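Local coordinates for protein enoyl-CoA hydratase/carnithine racemase (PDB 4NEK) that probably acts as an enoyl-CoA isomerase of the crotonase family, shifting a double bond in CoA-bound fatty acyl chains, at residues V15-R20 against G55-F60; S2-S7 against A26-M31. All coordinates share one frame; numbering follows the deposited sequence.

The two contacts are close neighbours, their centres about 10 Å apart, and their segments alternate along the chain: 2-7, 15-20, 26-31, 55-60. Strands 5-10 and 13-18 pair antiparallel at one border of the main sheet, and strand 13-18 leads through helix 29-44 to its parallel neighbour 50-54, a beta-alpha-beta crossover of the crotonase fold. Contact 1 fixes the chain leaving strand 50-54 against the end of strand 13-18; contact 2 packs the N-terminal residues on the start of the crossover helix. Arg17 N bonds to Leu6 O and Arg20 NH1 to Ala26 O, so residues of contact 1 touch both segments of contact 2, an example of how successive segments lock together.

Contact 1: residues V15-R20 against G55-F60; sequences VVRMNR and GSQTDF
Met18 and Gly55 bring their CA atoms to 4.8 Å where two parallel strands of the crotonase-fold sheet run out: Met18 ends strand 13-18, and Gly55 follows strand 50-54. Backbone hydrogen bonds pair Val16 with Leu52 and Leu54, and Met18 with Leu54. The loop then folds on itself in an ST turn and ST motif, with Ser56 OG accepting from both Thr58 N (2.9 Å) and Asp59 N, while Ser56 N bonds to Asp59 O. A side chain on Gly55 would run into that same Asp59 O. The strand reaches this loop with two side chains, one charged and one apolar. Arg17 starts with CG anti to the backbone N (chi1 -177°) and bends at chi3, which carries the guanidinium beside the loop. Its NH1 donates to Gly55 O at 2.8 Å, nearly along the C=O axis (167°) though with a bent N-H (146°), and the oxygen sits at the guanidinium edge, slightly tilted from its plane. NH1 also forms a salt bridge with Glu183 of helix 179-194, so a single nitrogen serves a backbone oxygen and a carboxylate. A leucine in place of Arg17 would probably leave Gly55 O without this donor and Glu183 without its opposite charge. On the buried flank the selenomethionine Met18 makes a Met-aromatic contact with Phe60. Its chain bends at chi3 and lays the terminal methyl over one face of the ring, a CH-pi contact in which CE lies 3.6 Å from the centroid and, of the ring carbons, closest to CE1, at 3.5 Å.

Contact 2: residues S2-S7 against A26-M31; sequences SELVLS and ALIGEM
Leu4 reaches toward the start of helix 29-44 and meets three residues there. Its CD1 branch touches the end of Ile28 at CD1 (3.9 Å) and also lies against Glu30 CD (3.8 Å). Nearer the backbone, Leu4 CB packs on Met31 CG at 3.8 Å. The selenomethionine chain of Met31 then bends at chi3, which brings its CE methyl 3.7 Å from Leu4 O. On the next residue Val5 CG2 rests against the Met31 backbone, 3.9 Å from its O, and more loosely on its CB. At the outer border Glu30 has CG between its backbone N and carbonyl carbon (chi1 50°) and extends from there, bringing OE1 to 3.0 Å from Ser2 CB, an unusually close carbon-oxygen approach by an exposed side chain that carries little weight. A second shell sets these groups in place. Met31 N bonds to Ile28 O as the helix begins, with Ile28 at the N-cap position. Asn19, just after strand 13-18, pairs with Leu4 through the backbone and donates from ND2 to Glu3 O, while Val5 also touches Ala34 and Leu35 farther along the helix. Met18 of strand 13-18 packs on Met31, tying this surface patch to the sheet. No hydrogen bond crosses between the two segments: the helix start meets the N-terminal residues mainly through apolar packing, Ser2 OG is buried without a partner, and the Glu30 carboxylate, in the first helical turn, is probably stabilised by the helix dipole.

Contact 1: residues V15-R20 against G55-F60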
loop_
_atom_site.group_PDB
_atom_site.type_symbol
_atom_site.label_atom_id
_atom_site.label_comp_id
_atom_site.label_asym_id
_atom_site.label_seq_id
_atom_site.Cartn_x
_atom_site.Cartn_y
_atom_site.Cartn_z
ATOM N N VAL C 15 29.665 10.936 13.404
ATOM C CA VAL C 15 28.794 11.764 12.649
ATOM C C VAL C 15 29.599 12.420 11.563
ATOM O O VAL C 15 30.676 12.951 11.819
ATOM C CB VAL C 15 28.228 12.857 13.526
ATOM C CG1 VAL C 15 27.311 13.763 12.718
ATOM C CG2 VAL C 15 27.453 12.249 14.670
ATOM N N VAL C 16 29.110 12.328 10.344
ATOM C CA VAL C 16 29.801 12.837 9.165
ATOM C C VAL C 16 28.790 13.689 8.414
ATOM O O VAL C 16 27.804 13.166 7.947
ATOM C CB VAL C 16 30.243 11.673 8.275
ATOM C CG1 VAL C 16 30.911 12.192 7.031
ATOM C CG2 VAL C 16 31.198 10.747 9.027
ATOM N N ARG C 17 29.007 14.986 8.381
ATOM C CA ARG C 17 28.017 15.899 7.881
ATOM C C ARG C 17 28.551 16.681 6.679
ATOM O O ARG C 17 29.632 17.242 6.739
ATOM C CB ARG C 17 27.611 16.893 8.954
ATOM C CG ARG C 17 26.519 17.805 8.427
ATOM C CD ARG C 17 26.219 18.954 9.357
ATOM N NE ARG C 17 25.677 18.564 10.644
ATOM C CZ ARG C 17 24.388 18.282 10.885
ATOM N NH1 ARG C 17 23.453 18.354 9.936
ATOM N NH2 ARG C 17 24.023 17.906 12.084
HETATM N N MSE C 18 27.800 16.695 5.581
HETATM C CA MSE C 18 28.160 17.493 4.426
HETATM C C MSE C 18 27.696 18.880 4.709
HETATM O O MSE C 18 26.581 19.093 5.170
HETATM C CB MSE C 18 27.528 16.955 3.176
HETATM C CG MSE C 18 28.099 15.562 2.891
HETATM SE SE MSE C 18 27.118 14.712 1.375
HETATM C CE MSE C 18 25.484 14.109 2.355
ATOM N N ASN C 19 28.566 19.835 4.409
ATOM C CA ASN C 19 28.381 21.197 4.848
ATOM C C ASN C 19 28.769 22.240 3.800
ATOM O O ASN C 19 29.674 23.012 3.986
ATOM C CB ASN C 19 29.196 21.407 6.102
ATOM C CG ASN C 19 28.900 22.742 6.771
ATOM O OD1 ASN C 19 27.763 23.183 6.826
ATOM N ND2 ASN C 19 29.920 23.374 7.282
ATOM N N ARG C 20 28.039 22.238 2.696
ATOM C CA ARG C 20 28.126 23.239 1.672
ATOM C C ARG C 20 26.697 23.689 1.385
ATOM O O ARG C 20 26.187 23.539 0.285
ATOM C CB ARG C 20 28.799 22.626 0.449
ATOM C CG ARG C 20 29.183 23.621 -0.617
ATOM C CD ARG C 20 29.812 22.901 -1.798
ATOM N NE ARG C 20 30.262 23.845 -2.818
ATOM C CZ ARG C 20 30.233 23.639 -4.142
ATOM N NH1 ARG C 20 29.757 22.527 -4.677
ATOM N NH2 ARG C 20 30.645 24.582 -4.945
ATOM N N GLY C 55 23.255 15.701 6.046
ATOM C CA GLY C 55 23.473 16.850 5.197
ATOM C C GLY C 55 23.241 18.152 5.929
ATOM O O GLY C 55 23.480 18.280 7.127
ATOM N N SER C 56 22.775 19.140 5.173
ATOM C CA SER C 56 22.506 20.463 5.715
ATOM C C SER C 56 21.157 20.398 6.398
ATOM O O SER C 56 20.537 19.316 6.494
ATOM C CB SER C 56 22.511 21.492 4.609
ATOM O OG SER C 56 21.273 21.507 3.887
ATOM N N GLN C 57 20.676 21.543 6.847
ATOM C CA GLN C 57 19.353 21.600 7.443
ATOM C C GLN C 57 18.291 21.582 6.383
ATOM O O GLN C 57 17.125 21.445 6.710
ATOM C CB GLN C 57 19.201 22.839 8.346
ATOM C CG GLN C 57 20.012 22.787 9.643
ATOM C CD GLN C 57 20.042 21.393 10.298
ATOM O OE1 GLN C 57 21.053 20.694 10.260
ATOM N NE2 GLN C 57 18.923 20.977 10.861
ATOM N N THR C 58 18.653 21.712 5.115
ATOM C CA THR C 58 17.630 21.668 4.064
ATOM C C THR C 58 17.861 20.647 2.965
ATOM O O THR C 58 16.959 20.430 2.182
ATOM C CB THR C 58 17.495 23.015 3.347
ATOM O OG1 THR C 58 18.755 23.324 2.737
ATOM C CG2 THR C 58 17.119 24.104 4.327
ATOM N N ASP C 59 19.051 20.064 2.863
ATOM C CA ASP C 59 19.357 19.172 1.768
ATOM C C ASP C 59 20.365 18.129 2.140
ATOM O O ASP C 59 21.170 18.322 3.009
ATOM C CB ASP C 59 19.932 19.938 0.594
ATOM C CG ASP C 59 18.942 20.905 -0.024
ATOM O OD1 ASP C 59 18.068 20.459 -0.830
ATOM O OD2 ASP C 59 19.047 22.129 0.277
ATOM N N PHE C 60 20.283 16.990 1.489
ATOM C CA PHE C 60 21.237 15.948 1.703
ATOM C C PHE C 60 22.394 16.177 0.731
ATOM O O PHE C 60 23.505 16.455 1.147
ATOM C CB PHE C 60 20.579 14.569 1.505
ATOM C CG PHE C 60 21.479 13.404 1.826
ATOM C CD1 PHE C 60 21.931 13.205 3.086
ATOM C CD2 PHE C 60 21.864 12.501 0.832
ATOM C CE1 PHE C 60 22.761 12.137 3.381
ATOM C CE2 PHE C 60 22.688 11.427 1.114
ATOM C CZ PHE C 60 23.147 11.254 2.394
#

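Contact 2: residues S2-S7 against A26-M31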
loop_
_atom_site.group_PDB
_atom_site.type_symbol
_atom_site.label_atom_id
_atom_site.label_comp_id
_atom_site.label_asym_id
_atom_site.label_seq_id
_atom_site.Cartn_x
_atom_site.Cartn_y
_atom_site.Cartn_z
ATOM N N SER C 2 39.059 20.720 4.404
ATOM C CA SER C 2 37.881 21.600 4.163
ATOM C C SER C 2 36.907 21.658 5.314
ATOM O O SER C 2 36.806 20.689 6.030
ATOM C CB SER C 2 37.123 21.178 2.876
ATOM O OG SER C 2 36.665 19.830 2.955
ATOM N N GLU C 3 36.174 22.777 5.466
ATOM C CA GLU C 3 35.083 22.911 6.474
ATOM C C GLU C 3 33.734 22.538 5.815
ATOM O O GLU C 3 32.611 22.609 6.377
ATOM C CB GLU C 3 35.056 24.329 7.084
ATOM C CG GLU C 3 36.358 24.713 7.859
ATOM C CD GLU C 3 37.620 24.897 6.960
ATOM O OE1 GLU C 3 37.770 25.959 6.315
ATOM O OE2 GLU C 3 38.498 23.982 6.882
ATOM N N LEU C 4 33.900 22.066 4.605
ATOM C CA LEU C 4 32.837 21.531 3.823
ATOM C C LEU C 4 32.364 20.148 4.269
ATOM O O LEU C 4 31.302 19.733 3.865
ATOM C CB LEU C 4 33.296 21.461 2.397
ATOM C CG LEU C 4 33.580 22.825 1.758
ATOM C CD1 LEU C 4 33.795 22.619 0.257
ATOM C CD2 LEU C 4 32.494 23.847 1.971
ATOM N N VAL C 5 33.137 19.465 5.113
ATOM C CA VAL C 5 32.724 18.211 5.701
ATOM C C VAL C 5 33.080 18.229 7.175
ATOM O O VAL C 5 34.218 18.449 7.497
ATOM C CB VAL C 5 33.470 17.034 5.048
ATOM C CG1 VAL C 5 33.247 15.739 5.818
ATOM C CG2 VAL C 5 33.050 16.875 3.609
ATOM N N LEU C 6 32.121 17.969 8.052
ATOM C CA LEU C 6 32.339 17.998 9.492
ATOM C C LEU C 6 32.222 16.600 9.995
ATOM O O LEU C 6 31.339 15.877 9.598
ATOM C CB LEU C 6 31.277 18.835 10.188
ATOM C CG LEU C 6 31.174 20.265 9.658
ATOM C CD1 LEU C 6 29.956 21.020 10.196
ATOM C CD2 LEU C 6 32.448 21.034 9.985
ATOM N N SER C 7 33.104 16.222 10.893
ATOM C CA SER C 7 33.076 14.906 11.428
ATOM C C SER C 7 33.415 14.943 12.898
ATOM O O SER C 7 34.295 15.654 13.297
ATOM C CB SER C 7 34.093 14.066 10.706
ATOM O OG SER C 7 33.938 12.729 11.102
ATOM N N ALA C 26 26.126 20.176 -3.183
ATOM C CA ALA C 26 26.657 19.667 -4.436
ATOM C C ALA C 26 28.133 19.343 -4.231
ATOM O O ALA C 26 28.874 20.173 -3.743
ATOM C CB ALA C 26 26.485 20.687 -5.548
ATOM N N LEU C 27 28.545 18.130 -4.577
ATOM C CA LEU C 27 29.863 17.645 -4.223
ATOM C C LEU C 27 30.964 18.043 -5.201
ATOM O O LEU C 27 30.747 18.117 -6.417
ATOM C CB LEU C 27 29.860 16.140 -4.114
ATOM C CG LEU C 27 28.883 15.604 -3.069
ATOM C CD1 LEU C 27 28.959 14.094 -3.153
ATOM C CD2 LEU C 27 29.192 16.040 -1.644
ATOM N N ILE C 28 32.139 18.286 -4.626
ATOM C CA ILE C 28 33.373 18.536 -5.343
ATOM C C ILE C 28 34.452 17.604 -4.778
ATOM O O ILE C 28 34.287 16.956 -3.730
ATOM C CB ILE C 28 33.792 20.023 -5.214
ATOM C CG1 ILE C 28 33.912 20.435 -3.746
ATOM C CG2 ILE C 28 32.768 20.943 -5.880
ATOM C CD1 ILE C 28 34.427 21.858 -3.534
ATOM N N GLY C 29 35.591 17.558 -5.445
ATOM C CA GLY C 29 36.679 16.644 -5.090
ATOM C C GLY C 29 37.096 16.710 -3.630
ATOM O O GLY C 29 37.400 15.667 -3.030
ATOM N N GLU C 30 37.197 17.925 -3.078
ATOM C CA GLU C 30 37.659 18.055 -1.684
ATOM C C GLU C 30 36.687 17.417 -0.721
ATOM O O GLU C 30 37.129 16.934 0.311
ATOM C CB GLU C 30 37.949 19.489 -1.196
ATOM C CG GLU C 30 36.841 20.489 -1.464
ATOM C CD GLU C 30 37.220 21.936 -1.128
ATOM O OE1 GLU C 30 37.426 22.165 0.085
ATOM O OE2 GLU C 30 37.320 22.829 -2.052
HETATM N N MSE C 31 35.391 17.376 -1.074
HETATM C CA MSE C 31 34.388 16.779 -0.193
HETATM C C MSE C 31 34.477 15.289 -0.265
HETATM O O MSE C 31 34.585 14.639 0.769
HETATM C CB MSE C 31 33.012 17.245 -0.543
HETATM C CG MSE C 31 32.941 18.718 -0.266
HETATM SE SE MSE C 31 31.203 19.461 -0.839
HETATM C CE MSE C 31 30.060 18.659 0.557
#